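Local coordinates for protein lactate dehydrogenase (Eimeria maxima, PDB 6CT6) that probably catalyses the NAD-dependent interconversion of pyruvate and lactate, and binds NADH together with the pyruvate analogue oxamate, at residues B[4-9]-B[75-80]; B[10-15]-B[31-36]; B[25-30]-B[246-251]. All coordinates share one frame; numbering follows the deposited sequence.

How the contacts relate
The three contacts lie on and around the first beta-alpha-beta unit of the NAD-binding domain, with centres about 22, 17 and 12 Å from the centre of the chain. Contacts 1 and 2, centres about 8 Å apart, meet at strand 11-15, which contact 2 contains and contact 1 adjoins: 4-9 leads into it, and Asp-79 and Val-80 pair with it. Along the chain, contact 2 is nested within the loop closed by contact 1. The centre of contact 3 is about 9 Å from that of contact 2 and about 17 Å from that of contact 1. It joins helix 19-31, the connection between the two strands, to helix 244-259 of the C-terminal half, tying the cofactor-binding domain to the rest of the subunit.

Contact 1. Residues B[4-9]-B[75-80]; sequences FEQNKR and LTNADV
The ring of Phe-4 meets the backbone of the turn at Thr-76 with its edge: Thr-76 O lies near the ring plane, 3.4 Å from Phe-4 CD2. The turn is type II, running from Leu-75 to Ala-78, and it precedes strand 80-83 of the Rossmann-type NAD-binding domain, while residues 4-9 are the N-terminal loop ahead of strand 11-15. The geometry agrees with that type: Ala-78 N is hydrogen-bonded to Leu-75 O at 3.0 Å, Thr-76 has a psi of 126°, and Asn-77 has a positive phi. Thr-76 O belongs to the central peptide of the turn, so the ring approaches an aromatic C-H edge to a carbonyl oxygen instead of laying a face on it.

Phe-4 reaches this place because CG stands anti to its own carbonyl carbon (chi1 -68°), with the CB bond directed at the turn. Farther along the turn, Ala-78 CA lies obliquely to the ring, 4.2 Å from Phe-4 CE2, and Ala-78 CB makes an apolar contact with the same CE2 at 4.3 Å. The side chain of Lys-11 on strand 11-15 packs over one face of the ring, so Phe-4 fills the corner between turn and strand. On the exposed side, Gln-6 OE1 and Asn-77 ND2 come no closer than 4.5 Å, and Gln-6 is poorly ordered, so this pair adds little.

No direct hydrogen bond joins the segments. Farther along, Asn-7 forms an Asx turn: its OD1 accepts Arg-9 N, which stands above the carbonyl plane and makes a bent bond (132°). The carboxylate of Asp-79 has its strongest partner in Lys-11 N, which bonds to OD2. The same OD2 is 4.4 Å from Arg-9 O, and a water is hydrogen-bonded to both, 2.8 Å from Arg-9 O and 3.1 Å from Asp-79 OD2.

Contact 2. Residues B[10-15]-B[31-36]; sequences PKIALV and KELGDV
Ile-12 leans toward Leu-33 in segment 31-36 with its whole longer branch. Its CB lies 3.7 Å from Asp-35 O, the same oxygen that takes the backbone hydrogen of Ile-12, and the side chain of Val-36 flanks it. CG1, anti to the carbonyl carbon (chi1 -57°), runs on past Asp-35 O toward the preceding loop. The tip, CD1, ends against Leu-33, 3.9 Å from Leu-33 CG, where the two side chains cross at about a right angle; the sulfur of Cys-28, on helix 19-31, also touches this methyl.

The backbone beneath is a parallel ladder pairing Lys-11 with Asp-35 and Ile-12 with Val-36. It closes the beta-alpha-beta crossover that opens the Rossmann fold, strand 11-15, helix 19-31 and strand 35-39, and Val-15 at the far end of the first strand touches the bound NADH. Ile-12 N donates to Asp-35 O at 2.8 Å, whereas the bond from Asp-35 N to Pro-10 O, at 3.0 Å, is weak, with an N-H...O angle of 128°. Val-36 CA adds a C-H contact to Ile-12 O.

On the sheet face that carries Ile-12 and Val-36, Leu-14 CD1 reaches Val-36 CG1 at 3.7 Å, and Cys-28 and Ala-25 of the helix pack on this layer. Lys-11 and Asp-35 occupy the opposite face, side by side and pointing the same way, with Lys-11 CD 4.1 Å from Asp-35 CB. Their charged ends do not meet: Lys-11 NZ bonds to Arg-9 O and Asn-7 O, while Asp-35 OD1 pairs with Arg-9 NH1. At the entry to the ladder, Pro-10 CG rests 3.4 Å from Leu-33 O.

Contact 3. Residues B[25-30]-B[246-251]; sequences AFLCSL and PGTSAI
Leu-27 drives one methyl, CD1, into the surface of helix 244-259, and the tight part of the contact gathers round it. Thr-248 OG1 is 3.5 Å from Leu-27 CD1, and the two side chains cross at about a right angle. Ile-251 CG1 lies 3.9 Å from Leu-27 CD1, with Gly-247 O close by. CG of Leu-27 stands anti to the carbonyl carbon (chi1 -75°), which carries the methyl outward to the neighbouring helix. Leu-27 also meets Leu-30 of the second subunit. The axes of segments 25-30 and 246-251 come within 10.0 Å, crossing at -55°.

The looser part lies beside it. Cys-28 touches through a single pair, SG to Ile-251 CD1 at 3.8 Å. This side is loose without being wet, since all five touching residues are buried, and Cys-28 packs on Val-36 of the sheet.

No hydrogen bond crosses between 25-30 and 246-251; what meets here is apolar contact and the approach of CD1 to Thr-248 OG1. That hydroxyl finds its strongest partner in Asn-56 OD1 of the second subunit and also lies in hydrogen-bonding reach of Tyr-244 O of its own helix, implying that the same threonine serves both the interdomain packing and the interface with the second subunit.

Contact 1. Residues B[4-9]-B[75-80]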
loop_
_atom_site.group_PDB
_atom_site.type_symbol
_atom_site.label_atom_id
_atom_site.label_comp_id
_atom_site.label_asym_id
_atom_site.label_seq_id
_atom_site.Cartn_x
_atom_site.Cartn_y
_atom_site.Cartn_z
ATOM N N PHE B 4 -5.919 -3.069 -21.829
ATOM C CA PHE B 4 -4.698 -2.311 -22.065
ATOM C C PHE B 4 -4.802 -1.515 -23.358
ATOM O O PHE B 4 -4.756 -2.093 -24.449
ATOM C CB PHE B 4 -3.482 -3.238 -22.136
ATOM C CG PHE B 4 -3.130 -3.890 -20.829
ATOM C CD1 PHE B 4 -2.838 -3.124 -19.710
ATOM C CD2 PHE B 4 -3.067 -5.271 -20.725
ATOM C CE1 PHE B 4 -2.505 -3.724 -18.511
ATOM C CE2 PHE B 4 -2.736 -5.874 -19.528
ATOM C CZ PHE B 4 -2.453 -5.099 -18.420
ATOM N N GLU B 5 -4.953 -0.197 -23.252
ATOM C CA GLU B 5 -4.762 0.649 -24.418
ATOM C C GLU B 5 -3.311 0.542 -24.867
ATOM O O GLU B 5 -2.394 0.498 -24.044
ATOM C CB GLU B 5 -5.131 2.100 -24.098
ATOM C CG GLU B 5 -4.159 2.820 -23.169
ATOM C CD GLU B 5 -4.786 4.028 -22.493
ATOM O OE1 GLU B 5 -6.028 4.060 -22.360
ATOM O OE2 GLU B 5 -4.038 4.947 -22.096
ATOM N N GLN B 6 -3.102 0.463 -26.178
ATOM C CA GLN B 6 -1.772 0.157 -26.690
ATOM C C GLN B 6 -0.829 1.336 -26.480
ATOM O O GLN B 6 -1.164 2.479 -26.805
ATOM C CB GLN B 6 -1.842 -0.206 -28.175
ATOM C CG GLN B 6 -0.497 -0.600 -28.774
ATOM C CD GLN B 6 0.171 -1.733 -28.018
ATOM O OE1 GLN B 6 -0.499 -2.595 -27.449
ATOM N NE2 GLN B 6 1.499 -1.730 -28.000
ATOM N N ASN B 7 0.349 1.058 -25.928
ATOM C CA ASN B 7 1.386 2.076 -25.770
ATOM C C ASN B 7 2.706 1.376 -25.460
ATOM O O ASN B 7 2.780 0.146 -25.382
ATOM C CB ASN B 7 1.010 3.099 -24.691
ATOM C CG ASN B 7 0.888 2.486 -23.304
ATOM O OD1 ASN B 7 1.654 1.601 -22.927
ATOM N ND2 ASN B 7 -0.082 2.968 -22.535
ATOM N N LYS B 8 3.756 2.187 -25.286
ATOM C CA LYS B 8 5.104 1.668 -25.070
ATOM C C LYS B 8 5.243 0.944 -23.736
ATOM O O LYS B 8 6.083 0.046 -23.610
ATOM C CB LYS B 8 6.117 2.813 -25.119
ATOM C CG LYS B 8 6.782 3.065 -26.465
ATOM C CD LYS B 8 7.754 4.231 -26.341
ATOM C CE LYS B 8 8.628 4.382 -27.567
ATOM N NZ LYS B 8 7.847 4.483 -28.821
ATOM N N ARG B 9 4.456 1.328 -22.735
ATOM C CA ARG B 9 4.710 0.887 -21.372
ATOM C C ARG B 9 4.521 -0.624 -21.236
ATOM O O ARG B 9 3.758 -1.236 -21.989
ATOM C CB ARG B 9 3.776 1.598 -20.400
ATOM C CG ARG B 9 3.825 3.113 -20.460
ATOM C CD ARG B 9 2.803 3.720 -19.512
ATOM N NE ARG B 9 2.730 5.173 -19.635
ATOM C CZ ARG B 9 1.706 5.915 -19.220
ATOM N NH1 ARG B 9 0.644 5.349 -18.658
ATOM N NH2 ARG B 9 1.738 7.233 -19.378
ATOM N N LEU B 75 -6.444 -9.918 -19.705
ATOM C CA LEU B 75 -5.071 -10.400 -19.751
ATOM C C LEU B 75 -4.440 -10.239 -21.125
ATOM O O LEU B 75 -3.231 -10.448 -21.256
ATOM C CB LEU B 75 -5.011 -11.873 -19.346
ATOM C CG LEU B 75 -5.456 -12.214 -17.925
ATOM C CD1 LEU B 75 -5.414 -13.717 -17.698
ATOM C CD2 LEU B 75 -4.585 -11.506 -16.903
ATOM N N THR B 76 -5.219 -9.876 -22.142
ATOM C CA THR B 76 -4.676 -9.766 -23.488
ATOM C C THR B 76 -3.510 -8.787 -23.500
ATOM O O THR B 76 -3.637 -7.642 -23.056
ATOM C CB THR B 76 -5.762 -9.316 -24.467
ATOM O OG1 THR B 76 -6.843 -10.256 -24.452
ATOM C CG2 THR B 76 -5.205 -9.220 -25.886
ATOM N N ASN B 77 -2.366 -9.256 -24.000
ATOM C CA ASN B 77 -1.157 -8.460 -24.189
ATOM C C ASN B 77 -0.421 -8.174 -22.886
ATOM O O ASN B 77 0.395 -7.247 -22.837
ATOM C CB ASN B 77 -1.455 -7.137 -24.903
ATOM C CG ASN B 77 -1.936 -7.339 -26.322
ATOM O OD1 ASN B 77 -1.592 -8.327 -26.971
ATOM N ND2 ASN B 77 -2.735 -6.399 -26.815
ATOM N N ALA B 78 -0.675 -8.939 -21.828
ATOM C CA ALA B 78 0.082 -8.770 -20.597
ATOM C C ALA B 78 1.520 -9.232 -20.794
ATOM O O ALA B 78 1.780 -10.281 -21.391
ATOM C CB ALA B 78 -0.563 -9.556 -19.456
ATOM N N ASP B 79 2.459 -8.435 -20.288
ATOM C CA ASP B 79 3.859 -8.840 -20.268
ATOM C C ASP B 79 4.207 -9.629 -19.014
ATOM O O ASP B 79 5.069 -10.513 -19.063
ATOM C CB ASP B 79 4.768 -7.610 -20.368
ATOM C CG ASP B 79 4.552 -6.827 -21.650
ATOM O OD1 ASP B 79 4.701 -7.417 -22.740
ATOM O OD2 ASP B 79 4.220 -5.624 -21.569
ATOM N N VAL B 80 3.555 -9.330 -17.895
ATOM C CA VAL B 80 3.761 -10.044 -16.641
ATOM C C VAL B 80 2.399 -10.294 -16.008
ATOM O O VAL B 80 1.507 -9.442 -16.071
ATOM C CB VAL B 80 4.677 -9.255 -15.680
ATOM C CG1 VAL B 80 4.798 -9.965 -14.338
ATOM C CG2 VAL B 80 6.054 -9.054 -16.297
HETATM O O HOH W 1 4.172 -3.441 -23.703
#

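Contact 2. Residues B[10-15]-B[31-36]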
loop_
_atom_site.group_PDB
_atom_site.type_symbol
_atom_site.label_atom_id
_atom_site.label_comp_id
_atom_site.label_asym_id
_atom_site.label_seq_id
_atom_site.Cartn_x
_atom_site.Cartn_y
_atom_site.Cartn_z
ATOM N N PRO B 10 5.197 -1.251 -20.273
ATOM C CA PRO B 10 4.863 -2.638 -19.936
ATOM C C PRO B 10 3.423 -2.735 -19.462
ATOM O O PRO B 10 2.855 -1.777 -18.933
ATOM C CB PRO B 10 5.844 -2.985 -18.809
ATOM C CG PRO B 10 6.931 -1.980 -18.907
ATOM C CD PRO B 10 6.288 -0.735 -19.431
ATOM N N LYS B 11 2.832 -3.911 -19.652
ATOM C CA LYS B 11 1.467 -4.187 -19.213
ATOM C C LYS B 11 1.522 -5.274 -18.143
ATOM O O LYS B 11 1.903 -6.415 -18.426
ATOM C CB LYS B 11 0.592 -4.594 -20.398
ATOM C CG LYS B 11 0.642 -3.607 -21.570
ATOM C CD LYS B 11 0.298 -2.178 -21.137
ATOM C CE LYS B 11 0.430 -1.157 -22.262
ATOM N NZ LYS B 11 1.309 -1.578 -23.387
ATOM N N ILE B 12 1.151 -4.910 -16.917
ATOM C CA ILE B 12 1.243 -5.786 -15.753
ATOM C C ILE B 12 -0.170 -6.200 -15.365
ATOM O O ILE B 12 -1.001 -5.347 -15.029
ATOM C CB ILE B 12 1.951 -5.085 -14.584
ATOM C CG1 ILE B 12 3.348 -4.617 -15.009
ATOM C CG2 ILE B 12 2.032 -6.003 -13.364
ATOM C CD1 ILE B 12 3.853 -3.439 -14.210
ATOM N N ALA B 13 -0.440 -7.503 -15.393
ATOM C CA ALA B 13 -1.760 -8.039 -15.073
ATOM C C ALA B 13 -1.730 -8.673 -13.687
ATOM O O ALA B 13 -0.977 -9.623 -13.450
ATOM C CB ALA B 13 -2.202 -9.063 -16.118
ATOM N N LEU B 14 -2.555 -8.154 -12.784
ATOM C CA LEU B 14 -2.650 -8.659 -11.417
ATOM C C LEU B 14 -3.930 -9.488 -11.311
ATOM O O LEU B 14 -5.038 -8.945 -11.274
ATOM C CB LEU B 14 -2.627 -7.502 -10.422
ATOM C CG LEU B 14 -1.426 -6.554 -10.555
ATOM C CD1 LEU B 14 -1.437 -5.488 -9.466
ATOM C CD2 LEU B 14 -0.092 -7.302 -10.547
ATOM N N VAL B 15 -3.774 -10.810 -11.278
ATOM C CA VAL B 15 -4.901 -11.734 -11.183
ATOM C C VAL B 15 -5.175 -11.949 -9.698
ATOM O O VAL B 15 -4.534 -12.774 -9.044
ATOM C CB VAL B 15 -4.623 -13.047 -11.918
ATOM C CG1 VAL B 15 -5.739 -14.060 -11.670
ATOM C CG2 VAL B 15 -4.494 -12.786 -13.408
ATOM N N LYS B 31 6.147 3.573 -8.767
ATOM C CA LYS B 31 7.406 3.322 -9.457
ATOM C C LYS B 31 7.349 3.623 -10.949
ATOM O O LYS B 31 8.389 3.561 -11.614
ATOM C CB LYS B 31 7.836 1.860 -9.263
ATOM C CG LYS B 31 8.189 1.482 -7.828
ATOM C CD LYS B 31 8.437 -0.020 -7.681
ATOM C CE LYS B 31 9.803 -0.442 -8.213
ATOM N NZ LYS B 31 10.922 0.051 -7.366
ATOM N N GLU B 32 6.178 3.961 -11.487
ATOM C CA GLU B 32 5.994 4.106 -12.931
ATOM C C GLU B 32 6.508 2.872 -13.661
ATOM O O GLU B 32 7.182 2.965 -14.689
ATOM C CB GLU B 32 6.684 5.362 -13.460
ATOM C CG GLU B 32 6.207 6.652 -12.839
ATOM C CD GLU B 32 6.948 7.855 -13.383
ATOM O OE1 GLU B 32 7.059 7.975 -14.623
ATOM O OE2 GLU B 32 7.435 8.672 -12.573
ATOM N N LEU B 33 6.195 1.700 -13.114
ATOM C CA LEU B 33 6.723 0.467 -13.679
ATOM C C LEU B 33 6.000 0.078 -14.959
ATOM O O LEU B 33 6.615 -0.494 -15.866
ATOM C CB LEU B 33 6.629 -0.658 -12.649
ATOM C CG LEU B 33 7.259 -1.985 -13.059
ATOM C CD1 LEU B 33 8.733 -1.809 -13.413
ATOM C CD2 LEU B 33 7.097 -2.991 -11.940
ATOM N N GLY B 34 4.716 0.390 -15.051
ATOM C CA GLY B 34 3.930 0.074 -16.225
ATOM C C GLY B 34 2.462 0.236 -15.907
ATOM O O GLY B 34 2.068 0.454 -14.758
ATOM N N ASP B 35 1.648 0.148 -16.954
ATOM C CA ASP B 35 0.207 0.143 -16.760
ATOM C C ASP B 35 -0.232 -1.187 -16.156
ATOM O O ASP B 35 0.422 -2.220 -16.327
ATOM C CB ASP B 35 -0.515 0.409 -18.081
ATOM C CG ASP B 35 -0.442 1.871 -18.501
ATOM O OD1 ASP B 35 -0.084 2.727 -17.660
ATOM O OD2 ASP B 35 -0.754 2.167 -19.674
ATOM N N VAL B 36 -1.351 -1.150 -15.434
ATOM C CA VAL B 36 -1.783 -2.256 -14.586
ATOM C C VAL B 36 -3.254 -2.540 -14.847
ATOM O O VAL B 36 -4.050 -1.610 -15.016
ATOM C CB VAL B 36 -1.573 -1.931 -13.091
ATOM C CG1 VAL B 36 -2.079 -3.066 -12.203
ATOM C CG2 VAL B 36 -0.115 -1.630 -12.800
#

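Contact 3. Residues B[25-30]-B[246-251]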
loop_
_atom_site.group_PDB
_atom_site.type_symbol
_atom_site.label_atom_id
_atom_site.label_comp_id
_atom_site.label_asym_id
_atom_site.label_seq_id
_atom_site.Cartn_x
_atom_site.Cartn_y
_atom_site.Cartn_z
ATOM N N ALA B 25 -0.385 -3.029 -7.169
ATOM C CA ALA B 25 -0.836 -1.977 -8.076
ATOM C C ALA B 25 -0.375 -0.608 -7.592
ATOM O O ALA B 25 0.035 0.240 -8.394
ATOM C CB ALA B 25 -2.359 -2.017 -8.201
ATOM N N PHE B 26 -0.447 -0.375 -6.282
ATOM C CA PHE B 26 0.085 0.846 -5.687
ATOM C C PHE B 26 1.559 1.028 -6.037
ATOM O O PHE B 26 1.994 2.129 -6.391
ATOM C CB PHE B 26 -0.125 0.780 -4.173
ATOM C CG PHE B 26 0.150 2.065 -3.437
ATOM C CD1 PHE B 26 -0.167 3.301 -3.982
ATOM C CD2 PHE B 26 0.688 2.024 -2.161
ATOM C CE1 PHE B 26 0.077 4.466 -3.269
ATOM C CE2 PHE B 26 0.929 3.178 -1.451
ATOM C CZ PHE B 26 0.625 4.400 -2.001
ATOM N N LEU B 27 2.346 -0.052 -5.946
ATOM C CA LEU B 27 3.771 0.032 -6.251
ATOM C C LEU B 27 4.011 0.387 -7.714
ATOM O O LEU B 27 4.938 1.142 -8.032
ATOM C CB LEU B 27 4.454 -1.289 -5.902
ATOM C CG LEU B 27 4.667 -1.541 -4.406
ATOM C CD1 LEU B 27 4.919 -3.015 -4.150
ATOM C CD2 LEU B 27 5.821 -0.706 -3.879
ATOM N N CYS B 28 3.199 -0.161 -8.620
ATOM C CA CYS B 28 3.349 0.160 -10.036
ATOM C C CYS B 28 3.102 1.642 -10.286
ATOM O O CYS B 28 3.847 2.292 -11.031
ATOM C CB CYS B 28 2.396 -0.697 -10.868
ATOM S SG CYS B 28 2.866 -2.446 -10.957
ATOM N N SER B 29 2.056 2.192 -9.669
ATOM C CA SER B 29 1.786 3.622 -9.771
ATOM C C SER B 29 2.971 4.440 -9.272
ATOM O O SER B 29 3.446 5.354 -9.957
ATOM C CB SER B 29 0.522 3.961 -8.978
ATOM O OG SER B 29 0.267 5.354 -8.962
ATOM N N LEU B 30 3.472 4.113 -8.079
ATOM C CA LEU B 30 4.546 4.893 -7.470
ATOM C C LEU B 30 5.851 4.765 -8.249
ATOM O O LEU B 30 6.599 5.742 -8.377
ATOM C CB LEU B 30 4.749 4.446 -6.018
ATOM C CG LEU B 30 3.609 4.695 -5.028
ATOM C CD1 LEU B 30 3.870 3.945 -3.729
ATOM C CD2 LEU B 30 3.427 6.180 -4.750
ATOM N N PRO B 246 5.136 -9.066 1.094
ATOM C CA PRO B 246 4.883 -9.979 -0.035
ATOM C C PRO B 246 4.675 -9.272 -1.364
ATOM O O PRO B 246 5.186 -9.738 -2.392
ATOM C CB PRO B 246 3.621 -10.735 0.408
ATOM C CG PRO B 246 3.654 -10.689 1.889
ATOM C CD PRO B 246 4.291 -9.380 2.259
ATOM N N GLY B 247 3.924 -8.167 -1.380
ATOM C CA GLY B 247 3.674 -7.473 -2.633
ATOM C C GLY B 247 4.930 -6.849 -3.212
ATOM O O GLY B 247 5.171 -6.917 -4.422
ATOM N N THR B 248 5.751 -6.239 -2.358
ATOM C CA THR B 248 6.990 -5.625 -2.825
ATOM C C THR B 248 7.962 -6.678 -3.343
ATOM O O THR B 248 8.624 -6.468 -4.364
ATOM C CB THR B 248 7.610 -4.809 -1.693
ATOM O OG1 THR B 248 6.637 -3.890 -1.178
ATOM C CG2 THR B 248 8.827 -4.027 -2.169
ATOM N N SER B 249 8.050 -7.826 -2.665
ATOM C CA SER B 249 8.912 -8.908 -3.134
ATOM C C SER B 249 8.532 -9.340 -4.544
ATOM O O SER B 249 9.395 -9.458 -5.423
ATOM C CB SER B 249 8.837 -10.096 -2.173
ATOM O OG SER B 249 9.340 -9.757 -0.892
ATOM N N ALA B 250 7.240 -9.591 -4.775
ATOM C CA ALA B 250 6.790 -10.006 -6.100
ATOM C C ALA B 250 7.088 -8.940 -7.144
ATOM O O ALA B 250 7.489 -9.259 -8.272
ATOM C CB ALA B 250 5.293 -10.313 -6.072
ATOM N N ILE B 251 6.897 -7.667 -6.791
ATOM C CA ILE B 251 7.069 -6.596 -7.768
ATOM C C ILE B 251 8.538 -6.448 -8.151
ATOM O O ILE B 251 8.864 -6.169 -9.311
ATOM C CB ILE B 251 6.476 -5.284 -7.221
ATOM C CG1 ILE B 251 4.945 -5.287 -7.372
ATOM C CG2 ILE B 251 7.074 -4.062 -7.916
ATOM C CD1 ILE B 251 4.441 -5.181 -8.813
#